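Local coordinates for ATP:cob(I)alamin adenosyltransferase, putative (Burkholderia thailandensis, PDB 2ZHZ), which probably transfers the adenosyl group of ATP to the cobalt of reduced cobalamin, yielding adenosylcobalamin and triphosphate, as a homotrimer of helical bundles, at residues B[107-111]-B[174-178]; B[99-105]-B[161-165]; B[30-35]-B[138-144]; B[19-23]-B[76-80]. One frame throughout, in Å; residues are numbered along the deposited sequence.

Overall arrangement
The four contacts sit in pairs at the two ends of an elongated helical bundle. Interactions 1 and 2, centres 14 Å apart, share one end, where 99-105, the end of helix 86-101 and the chain after it, and 107-111 are met by helix 147-169 and the tail after it; a salt bridge from R164 to D174 joins them. Interactions 3 and 4, centres 12 Å apart, share the other end, where R32 of helix 31-50 reaches the carbonyl of L76, and both touch the same ATP. Interactions 2 and 3 are 33 Å apart between centres. Along the chain, interaction 4 closes before interactions 1 and 2 open; these two cross each other, and interaction 3 crosses all the others. Each end is therefore built from parts far apart in sequence.

Interaction 1 of 4, residues B[107-111]-B[174-178]; sequences EEFIL and DVLWD
The amide of W177 gives a nearly straight hydrogen bond to the carbonyl of F109 (N to O 2.9 Å, 174°), and the amide of L111 answers with a short one to V175 O (N to O 2.6 Å). These two bonds bracket I110 and L176, a non-hydrogen-bonded antiparallel pair whose side chains diverge at CB; the end of L176 nevertheless turns back, its CD2 3.6 Å from I110 CG2. A water bridges L111 O and V175 N, in place of a second direct bond. Beside the backbone, F109 and W177 run side by side in the same direction, with F109 CD1 3.6 Å from W177 CE3. Their ring planes are 72° apart and meet obliquely. The CG of W177 is anti to its backbone N (chi1 174°), which carries the indole alongside both F109 and L111. Leucine, with its forked end, can serve two neighbours here: L111 CD2 lies 4.0 Å from W177 CD1, and L111 CD1 lies 4.1 Å from V175 CG1. Farther out, F70 of the second subunit meets both aromatic rings, so these large apolar groups suit a place where subunits join. At the start of 174-178, the carboxylate of D174 is held by R164 and N167, fixing the tail as it leaves helix 147-169. Together the segments form a short, weakly bonded two-stranded antiparallel sheet at one end of the helical bundle, contributing to the trimer interface.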
loop_
_atom_site.group_PDB
_atom_site.type_symbol
_atom_site.label_atom_id
_atom_site.label_comp_id
_atom_site.label_asym_id
_atom_site.label_seq_id
_atom_site.Cartn_x
_atom_site.Cartn_y
_atom_site.Cartn_z
ATOM N N GLU B 107 -18.366 -19.714 6.827
ATOM C CA GLU B 107 -18.232 -21.132 6.512
ATOM C C GLU B 107 -16.866 -21.507 5.945
ATOM O O GLU B 107 -15.977 -21.946 6.677
ATOM C CB GLU B 107 -19.330 -21.546 5.529
ATOM C CG GLU B 107 -19.449 -20.635 4.313
ATOM C CD GLU B 107 -20.522 -21.092 3.343
ATOM O OE1 GLU B 107 -21.707 -21.126 3.738
ATOM O OE2 GLU B 107 -20.177 -21.419 2.187
ATOM N N GLU B 108 -16.710 -21.338 4.636
ATOM C CA GLU B 108 -15.463 -21.660 3.950
ATOM C C GLU B 108 -14.516 -20.474 4.045
ATOM O O GLU B 108 -14.923 -19.378 4.434
ATOM C CB GLU B 108 -15.729 -21.943 2.468
ATOM C CG GLU B 108 -17.130 -22.446 2.147
ATOM C CD GLU B 108 -17.454 -23.765 2.817
ATOM O OE1 GLU B 108 -17.530 -23.800 4.065
ATOM O OE2 GLU B 108 -17.634 -24.769 2.093
ATOM N N PHE B 109 -13.252 -20.696 3.700
ATOM C CA PHE B 109 -12.283 -19.609 3.708
ATOM C C PHE B 109 -12.699 -18.731 2.544
ATOM O O PHE B 109 -13.179 -19.235 1.530
ATOM C CB PHE B 109 -10.866 -20.114 3.438
ATOM C CG PHE B 109 -10.269 -20.904 4.557
ATOM C CD1 PHE B 109 -10.120 -22.281 4.450
ATOM C CD2 PHE B 109 -9.829 -20.269 5.712
ATOM C CE1 PHE B 109 -9.534 -23.016 5.475
ATOM C CE2 PHE B 109 -9.241 -20.994 6.745
ATOM C CZ PHE B 109 -9.093 -22.371 6.628
ATOM N N ILE B 110 -12.529 -17.424 2.675
ATOM C CA ILE B 110 -12.896 -16.549 1.576
ATOM C C ILE B 110 -11.667 -15.856 1.011
ATOM O O ILE B 110 -10.645 -15.717 1.685
ATOM C CB ILE B 110 -13.930 -15.487 2.003
ATOM C CG1 ILE B 110 -13.313 -14.513 3.000
ATOM C CG2 ILE B 110 -15.146 -16.165 2.616
ATOM C CD1 ILE B 110 -14.255 -13.399 3.400
ATOM N N LEU B 111 -11.776 -15.443 -0.244
ATOM C CA LEU B 111 -10.694 -14.749 -0.927
ATOM C C LEU B 111 -11.017 -13.261 -0.903
ATOM O O LEU B 111 -12.187 -12.872 -0.918
ATOM C CB LEU B 111 -10.589 -15.239 -2.374
ATOM C CG LEU B 111 -10.312 -16.733 -2.555
ATOM C CD1 LEU B 111 -10.304 -17.088 -4.036
ATOM C CD2 LEU B 111 -8.981 -17.079 -1.911
ATOM N N ASP B 174 -19.529 -13.217 -0.669
ATOM C CA ASP B 174 -18.081 -13.297 -0.544
ATOM C C ASP B 174 -17.512 -14.316 -1.525
ATOM O O ASP B 174 -18.168 -15.308 -1.863
ATOM C CB ASP B 174 -17.692 -13.686 0.884
ATOM C CG ASP B 174 -18.193 -12.692 1.913
ATOM O OD1 ASP B 174 -17.909 -11.487 1.756
ATOM O OD2 ASP B 174 -18.865 -13.117 2.875
ATOM N N VAL B 175 -16.295 -14.055 -1.989
ATOM C CA VAL B 175 -15.614 -14.948 -2.917
ATOM C C VAL B 175 -15.013 -16.070 -2.083
ATOM O O VAL B 175 -14.213 -15.817 -1.183
ATOM C CB VAL B 175 -14.489 -14.209 -3.667
ATOM C CG1 VAL B 175 -13.864 -15.127 -4.705
ATOM C CG2 VAL B 175 -15.042 -12.956 -4.322
ATOM N N LEU B 176 -15.397 -17.308 -2.380
ATOM C CA LEU B 176 -14.909 -18.448 -1.617
ATOM C C LEU B 176 -13.690 -19.150 -2.213
ATOM O O LEU B 176 -13.530 -19.228 -3.430
ATOM C CB LEU B 176 -16.038 -19.465 -1.435
ATOM C CG LEU B 176 -17.344 -18.919 -0.851
ATOM C CD1 LEU B 176 -18.380 -20.028 -0.803
ATOM C CD2 LEU B 176 -17.097 -18.354 0.542
ATOM N N TRP B 177 -12.834 -19.657 -1.332
ATOM C CA TRP B 177 -11.637 -20.376 -1.745
ATOM C C TRP B 177 -12.055 -21.795 -2.117
ATOM O O TRP B 177 -13.018 -22.325 -1.569
ATOM C CB TRP B 177 -10.628 -20.411 -0.597
ATOM C CG TRP B 177 -9.422 -21.245 -0.880
ATOM C CD1 TRP B 177 -8.509 -21.059 -1.878
ATOM C CD2 TRP B 177 -8.993 -22.402 -0.153
ATOM N NE1 TRP B 177 -7.536 -22.028 -1.817
ATOM C CE2 TRP B 177 -7.809 -22.866 -0.767
ATOM C CE3 TRP B 177 -9.496 -23.094 0.959
ATOM C CZ2 TRP B 177 -7.116 -23.992 -0.307
ATOM C CZ3 TRP B 177 -8.806 -24.217 1.417
ATOM C CH2 TRP B 177 -7.629 -24.653 0.783
ATOM N N ASP B 178 -11.333 -22.410 -3.045
ATOM C CA ASP B 178 -11.665 -23.765 -3.476
ATOM C C ASP B 178 -11.537 -24.782 -2.342
ATOM O O ASP B 178 -10.563 -24.685 -1.567
ATOM C CB ASP B 178 -10.758 -24.182 -4.633
ATOM C CG ASP B 178 -11.103 -25.553 -5.170
ATOM O OD1 ASP B 178 -12.254 -25.738 -5.629
ATOM O OD2 ASP B 178 -10.226 -26.445 -5.131
HETATM O O HOH W 1 -14.697 -11.926 -0.852
#

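Interaction 2 of 4, residues B[99-105]-B[161-165]; sequences YNGQLPP and VLARV
One face of the Y99 ring is covered by L162, whose CD2 stands almost over the ring centre, 3.8 Å from the centroid and 13° off the normal, a CH-pi contact. V165 CG2 approaches the same ring obliquely, 3.7 Å from Y99 CD1, while the phenol OH goes elsewhere, to D57. The second flat group, the guanidinium of R164, has L103 over one face and the carbonyl of P104 at its edge. There R164 NH2 donates to P104 O at 2.8 Å, with the oxygen only 5° out of the guanidinium plane; NH1 adds a weak bond to the same oxygen. A water at the edge accepts from both R164 NH1 and N100 ND2, linking the arginine to the last turn of helix 86-101. A bend at chi3 (62°) turns the end of R164 toward P104, leaving NE for its carboxylate partner in the C-terminal tail. Arginine suits this place because its several N-H groups can serve a carbonyl, a water and a carboxylate at once, while its flat face accepts leucine. Between the two flat groups, V161 CG1 packs on Y99 CB at 3.5 Å, and L103 CD1 fills in against V161 CG1 at 3.8 Å. The compact branched valine lets the helices draw close. The contact thus packs the C-terminal end of helix 86-101 on helix 147-169 of the bundle, V161 lying about 4 Å, side chain to side chain, from D157, a magnesium-binding residue without metal in this chain.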
loop_
_atom_site.group_PDB
_atom_site.type_symbol
_atom_site.label_atom_id
_atom_site.label_comp_id
_atom_site.label_asym_id
_atom_site.label_seq_id
_atom_site.Cartn_x
_atom_site.Cartn_y
_atom_site.Cartn_z
ATOM N N TYR B 99 -21.796 -5.733 13.445
ATOM C CA TYR B 99 -21.826 -6.264 12.088
ATOM C C TYR B 99 -21.784 -7.789 11.987
ATOM O O TYR B 99 -22.464 -8.375 11.142
ATOM C CB TYR B 99 -20.706 -5.617 11.266
ATOM C CG TYR B 99 -20.970 -4.148 11.012
ATOM C CD1 TYR B 99 -21.986 -3.747 10.144
ATOM C CD2 TYR B 99 -20.258 -3.158 11.692
ATOM C CE1 TYR B 99 -22.290 -2.398 9.957
ATOM C CE2 TYR B 99 -20.559 -1.801 11.516
ATOM C CZ TYR B 99 -21.577 -1.432 10.648
ATOM O OH TYR B 99 -21.896 -0.101 10.476
ATOM N N ASN B 100 -21.001 -8.436 12.842
ATOM C CA ASN B 100 -20.921 -9.896 12.826
ATOM C C ASN B 100 -22.269 -10.516 13.189
ATOM O O ASN B 100 -22.643 -11.567 12.669
ATOM C CB ASN B 100 -19.863 -10.382 13.816
ATOM C CG ASN B 100 -18.538 -10.687 13.157
ATOM O OD1 ASN B 100 -17.486 -10.599 13.794
ATOM N ND2 ASN B 100 -18.579 -11.069 11.879
ATOM N N GLY B 101 -22.996 -9.859 14.088
ATOM C CA GLY B 101 -24.286 -10.377 14.502
ATOM C C GLY B 101 -25.302 -10.412 13.373
ATOM O O GLY B 101 -26.219 -11.232 13.382
ATOM N N GLN B 102 -25.137 -9.528 12.393
ATOM C CA GLN B 102 -26.059 -9.448 11.263
ATOM C C GLN B 102 -25.628 -10.279 10.054
ATOM O O GLN B 102 -26.340 -10.341 9.055
ATOM C CB GLN B 102 -26.233 -7.979 10.853
ATOM C CG GLN B 102 -26.877 -7.124 11.937
ATOM C CD GLN B 102 -27.000 -5.657 11.558
ATOM O OE1 GLN B 102 -27.706 -4.896 12.220
ATOM N NE2 GLN B 102 -26.301 -5.251 10.503
ATOM N N LEU B 103 -24.471 -10.924 10.150
ATOM C CA LEU B 103 -23.949 -11.742 9.059
ATOM C C LEU B 103 -23.995 -13.231 9.382
ATOM O O LEU B 103 -23.846 -13.635 10.533
ATOM C CB LEU B 103 -22.492 -11.355 8.763
ATOM C CG LEU B 103 -22.169 -9.973 8.189
ATOM C CD1 LEU B 103 -20.672 -9.696 8.339
ATOM C CD2 LEU B 103 -22.580 -9.913 6.724
ATOM N N PRO B 104 -24.215 -14.074 8.365
ATOM C CA PRO B 104 -24.250 -15.512 8.637
ATOM C C PRO B 104 -22.844 -15.971 9.016
ATOM O O PRO B 104 -21.856 -15.368 8.595
ATOM C CB PRO B 104 -24.723 -16.104 7.309
ATOM C CG PRO B 104 -24.222 -15.121 6.298
ATOM C CD PRO B 104 -24.536 -13.795 6.956
ATOM N N PRO B 105 -22.734 -17.040 9.819
ATOM C CA PRO B 105 -21.414 -17.531 10.223
ATOM C C PRO B 105 -20.485 -17.817 9.047
ATOM O O PRO B 105 -20.914 -18.302 7.997
ATOM C CB PRO B 105 -21.744 -18.784 11.035
ATOM C CG PRO B 105 -23.055 -19.242 10.449
ATOM C CD PRO B 105 -23.797 -17.939 10.295
ATOM N N VAL B 161 -14.711 -7.863 8.372
ATOM C CA VAL B 161 -16.154 -7.934 8.582
ATOM C C VAL B 161 -16.906 -6.945 7.704
ATOM O O VAL B 161 -17.937 -7.280 7.125
ATOM C CB VAL B 161 -16.502 -7.684 10.062
ATOM C CG1 VAL B 161 -18.019 -7.674 10.257
ATOM C CG2 VAL B 161 -15.876 -8.769 10.917
ATOM N N LEU B 162 -16.385 -5.725 7.587
ATOM C CA LEU B 162 -17.037 -4.720 6.765
ATOM C C LEU B 162 -16.993 -5.099 5.295
ATOM O O LEU B 162 -17.885 -4.733 4.530
ATOM C CB LEU B 162 -16.399 -3.345 6.983
ATOM C CG LEU B 162 -16.648 -2.701 8.350
ATOM C CD1 LEU B 162 -15.993 -1.333 8.376
ATOM C CD2 LEU B 162 -18.155 -2.570 8.614
ATOM N N ALA B 163 -15.960 -5.834 4.888
ATOM C CA ALA B 163 -15.871 -6.268 3.496
ATOM C C ALA B 163 -17.061 -7.195 3.208
ATOM O O ALA B 163 -17.690 -7.100 2.155
ATOM C CB ALA B 163 -14.549 -7.002 3.247
ATOM N N ARG B 164 -17.371 -8.084 4.150
ATOM C CA ARG B 164 -18.501 -9.000 3.984
ATOM C C ARG B 164 -19.798 -8.197 3.960
ATOM O O ARG B 164 -20.700 -8.479 3.170
ATOM C CB ARG B 164 -18.551 -10.022 5.125
ATOM C CG ARG B 164 -17.357 -10.970 5.193
ATOM C CD ARG B 164 -17.584 -12.049 6.244
ATOM N NE ARG B 164 -18.741 -12.880 5.906
ATOM C CZ ARG B 164 -19.464 -13.568 6.788
ATOM N NH1 ARG B 164 -19.160 -13.537 8.077
ATOM N NH2 ARG B 164 -20.503 -14.281 6.376
ATOM N N VAL B 165 -19.886 -7.197 4.831
ATOM C CA VAL B 165 -21.062 -6.336 4.896
ATOM C C VAL B 165 -21.266 -5.642 3.556
ATOM O O VAL B 165 -22.394 -5.535 3.068
ATOM C CB VAL B 165 -20.908 -5.255 5.990
ATOM C CG1 VAL B 165 -22.016 -4.216 5.862
ATOM C CG2 VAL B 165 -20.946 -5.901 7.363
HETATM O O HOH W 2 -17.214 -12.191 9.896
HETATM O O HOH W 3 -20.354 -13.636 11.211
#

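Interaction 3 of 4, residues B[30-35]-B[138-144]; sequences DARIAA and LGASEPL. With ATP (adenosine-5'-triphosphate), chain G.
A31 and L138 bring the two backbones nearest, their CA atoms 5.3 Å apart, where the first turn of helix 31-50 meets the last turns of helix 116-141. D30 is the N-cap of the former: its OD2 accepts from R32 N at 2.9 Å. At the other helix end, L138 O takes both the amide and the hydroxyl of S141 from one face of its plane. L138 reaches across with both methyls; CD1 lies 3.5 Å from R32 CA, and CD2 sits over one face of the R32 guanidinium. Small A31 and A35 leave room for this leucine. With CG anti to the backbone N (chi1 -176°) and a bend at chi3, R32 then meets E142 side-on, as NE and NH2 both donate to OE1, at 3.2 and 2.9 Å. The oxygen lies in the guanidinium plane, but the donors come from above the carboxylate, the two planes being 66° apart. R32 NH1 goes to L76 O. E142 OE2 lies 3.7 Å from D30 OD2, two like charges whose repulsion R32 and the helix N-terminus probably offset. R32 is thus a buried arginine whose charge is probably balanced by E142, on the same helical turn whose I33 packs against the adenine of ATP.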
loop_
_atom_site.group_PDB
_atom_site.type_symbol
_atom_site.label_atom_id
_atom_site.label_comp_id
_atom_site.label_asym_id
_atom_site.label_seq_id
_atom_site.Cartn_x
_atom_site.Cartn_y
_atom_site.Cartn_z
ATOM N N ASP B 30 13.799 5.402 10.696
ATOM C CA ASP B 30 13.629 4.943 12.075
ATOM C C ASP B 30 12.336 4.132 12.167
ATOM O O ASP B 30 11.357 4.436 11.479
ATOM C CB ASP B 30 13.539 6.146 13.019
ATOM C CG ASP B 30 13.535 5.745 14.481
ATOM O OD1 ASP B 30 14.630 5.578 15.057
ATOM O OD2 ASP B 30 12.438 5.588 15.054
ATOM N N ALA B 31 12.333 3.113 13.022
ATOM C CA ALA B 31 11.162 2.259 13.205
ATOM C C ALA B 31 9.904 3.048 13.574
ATOM O O ALA B 31 8.797 2.685 13.179
ATOM C CB ALA B 31 11.448 1.208 14.279
ATOM N N ARG B 32 10.070 4.126 14.332
ATOM C CA ARG B 32 8.924 4.936 14.734
ATOM C C ARG B 32 8.328 5.683 13.538
ATOM O O ARG B 32 7.110 5.794 13.406
ATOM C CB ARG B 32 9.338 5.934 15.825
ATOM C CG ARG B 32 8.188 6.759 16.391
ATOM C CD ARG B 32 8.642 7.614 17.572
ATOM N NE ARG B 32 8.948 6.808 18.755
ATOM C CZ ARG B 32 8.041 6.355 19.617
ATOM N NH1 ARG B 32 6.752 6.624 19.442
ATOM N NH2 ARG B 32 8.424 5.630 20.663
ATOM N N ILE B 33 9.192 6.191 12.664
ATOM C CA ILE B 33 8.730 6.918 11.489
ATOM C C ILE B 33 8.048 5.954 10.519
ATOM O O ILE B 33 7.089 6.319 9.844
ATOM C CB ILE B 33 9.908 7.639 10.783
ATOM C CG1 ILE B 33 10.552 8.634 11.755
ATOM C CG2 ILE B 33 9.416 8.372 9.546
ATOM C CD1 ILE B 33 9.574 9.646 12.342
ATOM N N ALA B 34 8.546 4.726 10.460
ATOM C CA ALA B 34 7.960 3.713 9.592
ATOM C C ALA B 34 6.544 3.368 10.060
ATOM O O ALA B 34 5.629 3.233 9.246
ATOM C CB ALA B 34 8.828 2.457 9.587
ATOM N N ALA B 35 6.362 3.215 11.371
ATOM C CA ALA B 35 5.042 2.887 11.902
ATOM C C ALA B 35 4.076 4.043 11.636
ATOM O O ALA B 35 2.942 3.828 11.210
ATOM C CB ALA B 35 5.133 2.599 13.401
ATOM N N LEU B 138 8.168 -1.448 16.397
ATOM C CA LEU B 138 8.555 -0.243 17.111
ATOM C C LEU B 138 8.532 -0.502 18.614
ATOM O O LEU B 138 9.432 -0.075 19.339
ATOM C CB LEU B 138 7.601 0.904 16.776
ATOM C CG LEU B 138 7.752 2.157 17.648
ATOM C CD1 LEU B 138 9.157 2.733 17.490
ATOM C CD2 LEU B 138 6.697 3.178 17.259
ATOM N N GLY B 139 7.500 -1.211 19.070
ATOM C CA GLY B 139 7.362 -1.517 20.483
ATOM C C GLY B 139 8.421 -2.454 21.033
ATOM O O GLY B 139 8.650 -2.494 22.244
ATOM N N ALA B 140 9.067 -3.214 20.155
ATOM C CA ALA B 140 10.107 -4.142 20.579
ATOM C C ALA B 140 11.443 -3.429 20.788
ATOM O O ALA B 140 12.358 -3.979 21.398
ATOM C CB ALA B 140 10.267 -5.255 19.550
ATOM N N SER B 141 11.556 -2.205 20.286
ATOM C CA SER B 141 12.798 -1.450 20.427
ATOM C C SER B 141 12.604 -0.175 21.237
ATOM O O SER B 141 13.573 0.495 21.599
ATOM C CB SER B 141 13.361 -1.097 19.048
ATOM O OG SER B 141 12.473 -0.256 18.334
ATOM N N GLU B 142 11.349 0.160 21.515
ATOM C CA GLU B 142 11.029 1.357 22.282
ATOM C C GLU B 142 9.784 1.132 23.132
ATOM O O GLU B 142 8.800 0.563 22.660
ATOM C CB GLU B 142 10.777 2.538 21.345
ATOM C CG GLU B 142 11.958 2.932 20.477
ATOM C CD GLU B 142 11.684 4.194 19.684
ATOM O OE1 GLU B 142 11.298 5.206 20.308
ATOM O OE2 GLU B 142 11.854 4.181 18.447
ATOM N N PRO B 143 9.812 1.576 24.400
ATOM C CA PRO B 143 8.647 1.400 25.275
ATOM C C PRO B 143 7.438 2.084 24.645
ATOM O O PRO B 143 7.472 3.278 24.347
ATOM C CB PRO B 143 9.091 2.059 26.581
ATOM C CG PRO B 143 10.061 3.111 26.119
ATOM C CD PRO B 143 10.856 2.372 25.068
ATOM N N LEU B 144 6.373 1.320 24.443
ATOM C CA LEU B 144 5.172 1.847 23.813
ATOM C C LEU B 144 3.939 1.317 24.532
ATOM O O LEU B 144 3.979 0.241 25.127
ATOM C CB LEU B 144 5.154 1.397 22.347
ATOM C CG LEU B 144 4.237 2.061 21.324
ATOM C CD1 LEU B 144 4.699 3.489 21.073
ATOM C CD2 LEU B 144 4.278 1.262 20.025
HETATM P PG ATP G . 10.098 19.101 5.062
HETATM O O1G ATP G . 11.453 18.704 4.526
HETATM O O2G ATP G . 9.916 20.581 5.238
HETATM O O3G ATP G . 8.960 18.601 4.193
HETATM P PB ATP G . 10.042 16.842 6.963
HETATM O O1B ATP G . 10.334 15.998 5.761
HETATM O O2B ATP G . 11.005 16.704 8.123
HETATM O O3B ATP G . 9.930 18.439 6.561
HETATM P PA ATP G . 7.153 16.572 6.677
HETATM O O1A ATP G . 7.298 15.789 5.416
HETATM O O2A ATP G . 6.685 18.018 6.622
HETATM O O3A ATP G . 8.549 16.515 7.543
HETATM O "O5'" ATP G . 6.143 15.725 7.595
HETATM C "C5'" ATP G . 5.808 16.151 8.902
HETATM C "C4'" ATP G . 5.635 14.952 9.844
HETATM O "O4'" ATP G . 5.495 13.696 9.139
HETATM C "C3'" ATP G . 6.807 14.816 10.809
HETATM O "O3'" ATP G . 6.387 15.097 12.153
HETATM C "C2'" ATP G . 7.340 13.401 10.637
HETATM O "O2'" ATP G . 7.288 12.682 11.882
HETATM C "C1'" ATP G . 6.479 12.736 9.566
HETATM N N9 ATP G . 7.296 12.265 8.388
HETATM C C8 ATP G . 8.213 12.991 7.693
HETATM N N7 ATP G . 8.770 12.271 6.689
HETATM C C5 ATP G . 8.217 11.050 6.714
HETATM C C6 ATP G . 8.351 9.781 5.925
HETATM N N6 ATP G . 9.223 9.695 4.880
HETATM N N1 ATP G . 7.566 8.704 6.289
HETATM C C2 ATP G . 6.686 8.765 7.332
HETATM N N3 ATP G . 6.515 9.891 8.091
HETATM C C4 ATP G . 7.238 11.042 7.839
#

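Interaction 4 of 4, residues B[19-23]-B[76-80]; sequences GLGDG and LCIPG. With ATP (adenosine-5'-triphosphate), chain G.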
loop_
_atom_site.group_PDB
_atom_site.type_symbol
_atom_site.label_atom_id
_atom_site.label_comp_id
_atom_site.label_asym_id
_atom_site.label_seq_id
_atom_site.Cartn_x
_atom_site.Cartn_y
_atom_site.Cartn_z
ATOM N N GLY B 19 11.489 15.516 12.568
ATOM C CA GLY B 19 11.283 15.738 13.986
ATOM C C GLY B 19 10.036 15.085 14.541
ATOM O O GLY B 19 9.055 14.887 13.826
ATOM N N LEU B 20 10.086 14.737 15.822
ATOM C CA LEU B 20 8.953 14.130 16.504
ATOM C C LEU B 20 8.253 15.225 17.302
ATOM O O LEU B 20 8.809 16.306 17.499
ATOM C CB LEU B 20 9.430 13.016 17.437
ATOM C CG LEU B 20 10.014 11.788 16.733
ATOM C CD1 LEU B 20 10.559 10.813 17.760
ATOM C CD2 LEU B 20 8.933 11.132 15.887
ATOM N N GLY B 21 7.038 14.942 17.757
ATOM C CA GLY B 21 6.270 15.920 18.510
ATOM C C GLY B 21 6.879 16.446 19.799
ATOM O O GLY B 21 6.449 17.483 20.308
ATOM N N ASP B 22 7.874 15.752 20.336
ATOM C CA ASP B 22 8.500 16.187 21.578
ATOM C C ASP B 22 9.752 17.029 21.337
ATOM O O ASP B 22 10.445 17.409 22.281
ATOM C CB ASP B 22 8.845 14.971 22.441
ATOM C CG ASP B 22 9.876 14.079 21.797
ATOM O OD1 ASP B 22 10.137 14.238 20.585
ATOM O OD2 ASP B 22 10.423 13.207 22.500
ATOM N N GLY B 23 10.040 17.315 20.069
ATOM C CA GLY B 23 11.203 18.118 19.739
ATOM C C GLY B 23 12.431 17.338 19.311
ATOM O O GLY B 23 13.388 17.920 18.806
ATOM N N LEU B 76 2.038 8.117 18.168
ATOM C CA LEU B 76 3.325 7.576 17.751
ATOM C C LEU B 76 4.320 8.711 17.518
ATOM O O LEU B 76 5.530 8.505 17.603
ATOM C CB LEU B 76 3.167 6.752 16.470
ATOM C CG LEU B 76 2.297 5.496 16.580
ATOM C CD1 LEU B 76 2.177 4.823 15.218
ATOM C CD2 LEU B 76 2.901 4.545 17.598
ATOM N N CYS B 77 3.800 9.902 17.225
ATOM C CA CYS B 77 4.625 11.089 16.971
ATOM C C CYS B 77 5.139 11.743 18.248
ATOM O O CYS B 77 6.193 12.385 18.250
ATOM C CB CYS B 77 3.831 12.133 16.186
ATOM S SG CYS B 77 3.478 11.703 14.476
ATOM N N ILE B 78 4.381 11.599 19.328
ATOM C CA ILE B 78 4.765 12.183 20.603
ATOM C C ILE B 78 5.030 11.077 21.615
ATOM O O ILE B 78 4.121 10.625 22.309
ATOM C CB ILE B 78 3.657 13.103 21.137
ATOM C CG1 ILE B 78 3.355 14.188 20.102
ATOM C CG2 ILE B 78 4.088 13.720 22.461
ATOM C CD1 ILE B 78 2.217 15.111 20.487
ATOM N N PRO B 79 6.289 10.622 21.705
ATOM C CA PRO B 79 6.674 9.560 22.639
ATOM C C PRO B 79 6.133 9.808 24.045
ATOM O O PRO B 79 6.250 10.913 24.579
ATOM C CB PRO B 79 8.197 9.598 22.587
ATOM C CG PRO B 79 8.465 9.999 21.168
ATOM C CD PRO B 79 7.460 11.108 20.953
ATOM N N GLY B 80 5.534 8.776 24.633
ATOM C CA GLY B 80 4.988 8.902 25.973
ATOM C C GLY B 80 3.572 9.442 25.989
ATOM O O GLY B 80 2.943 9.520 27.044
HETATM P PG ATP G . 10.098 19.101 5.062
HETATM O O1G ATP G . 11.453 18.704 4.526
HETATM O O2G ATP G . 9.916 20.581 5.238
HETATM O O3G ATP G . 8.960 18.601 4.193
HETATM P PB ATP G . 10.042 16.842 6.963
HETATM O O1B ATP G . 10.334 15.998 5.761
HETATM O O2B ATP G . 11.005 16.704 8.123
HETATM O O3B ATP G . 9.930 18.439 6.561
HETATM P PA ATP G . 7.153 16.572 6.677
HETATM O O1A ATP G . 7.298 15.789 5.416
HETATM O O2A ATP G . 6.685 18.018 6.622
HETATM O O3A ATP G . 8.549 16.515 7.543
HETATM O "O5'" ATP G . 6.143 15.725 7.595
HETATM C "C5'" ATP G . 5.808 16.151 8.902
HETATM C "C4'" ATP G . 5.635 14.952 9.844
HETATM O "O4'" ATP G . 5.495 13.696 9.139
HETATM C "C3'" ATP G . 6.807 14.816 10.809
HETATM O "O3'" ATP G . 6.387 15.097 12.153
HETATM C "C2'" ATP G . 7.340 13.401 10.637
HETATM O "O2'" ATP G . 7.288 12.682 11.882
HETATM C "C1'" ATP G . 6.479 12.736 9.566
HETATM N N9 ATP G . 7.296 12.265 8.388
HETATM C C8 ATP G . 8.213 12.991 7.693
HETATM N N7 ATP G . 8.770 12.271 6.689
HETATM C C5 ATP G . 8.217 11.050 6.714
HETATM C C6 ATP G . 8.351 9.781 5.925
HETATM N N6 ATP G . 9.223 9.695 4.880
HETATM N N1 ATP G . 7.566 8.704 6.289
HETATM C C2 ATP G . 6.686 8.765 7.332
HETATM N N3 ATP G . 6.515 9.891 8.091
HETATM C C4 ATP G . 7.238 11.042 7.839
#
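L20 and P79 cross at about a right angle, the methyl CD1 of L20 meeting the ring carbon CG of P79 at 4.1 Å. D22 crosses the same proline just as steeply, its carboxylate carbon CG 3.9 Å from P79 CD, so the ring packs against one apolar and one polar side chain. A chi1 of 64°, with CG between the backbone N and the carbonyl carbon, lays the D22 carboxylate beside P79 CD, and its OD1 is taken up by S24. Proline suits this place: its rigid ring presents a compact apolar surface as the chain leaves helix 56-77. Nearer the backbone, L20 CB lies 3.4 Å from C77 O. That carbonyl, at the end of the helix, is gripped by the amide of G21 at 2.7 Å; the donor lies 41° out of the carbonyl plane. Glycine suits position 21, since its bare CA lets I78 CG1 come within 3.7 Å. A type I turn from L20 to G23, closed by G23 N to L20 O, shapes the loop; G23 has a positive phi (99°), which favours glycine. Just before L20, G19 O accepts from the ribose O3' of ATP at 3.2 Å and weakly from O2'. The chemistry implies that one main-chain bond, backed by proline and isoleucine contacts, ties the loop between strands 17-19 and 25-27 to helix 56-77, just beyond the residue that receives the ribose hydroxyls.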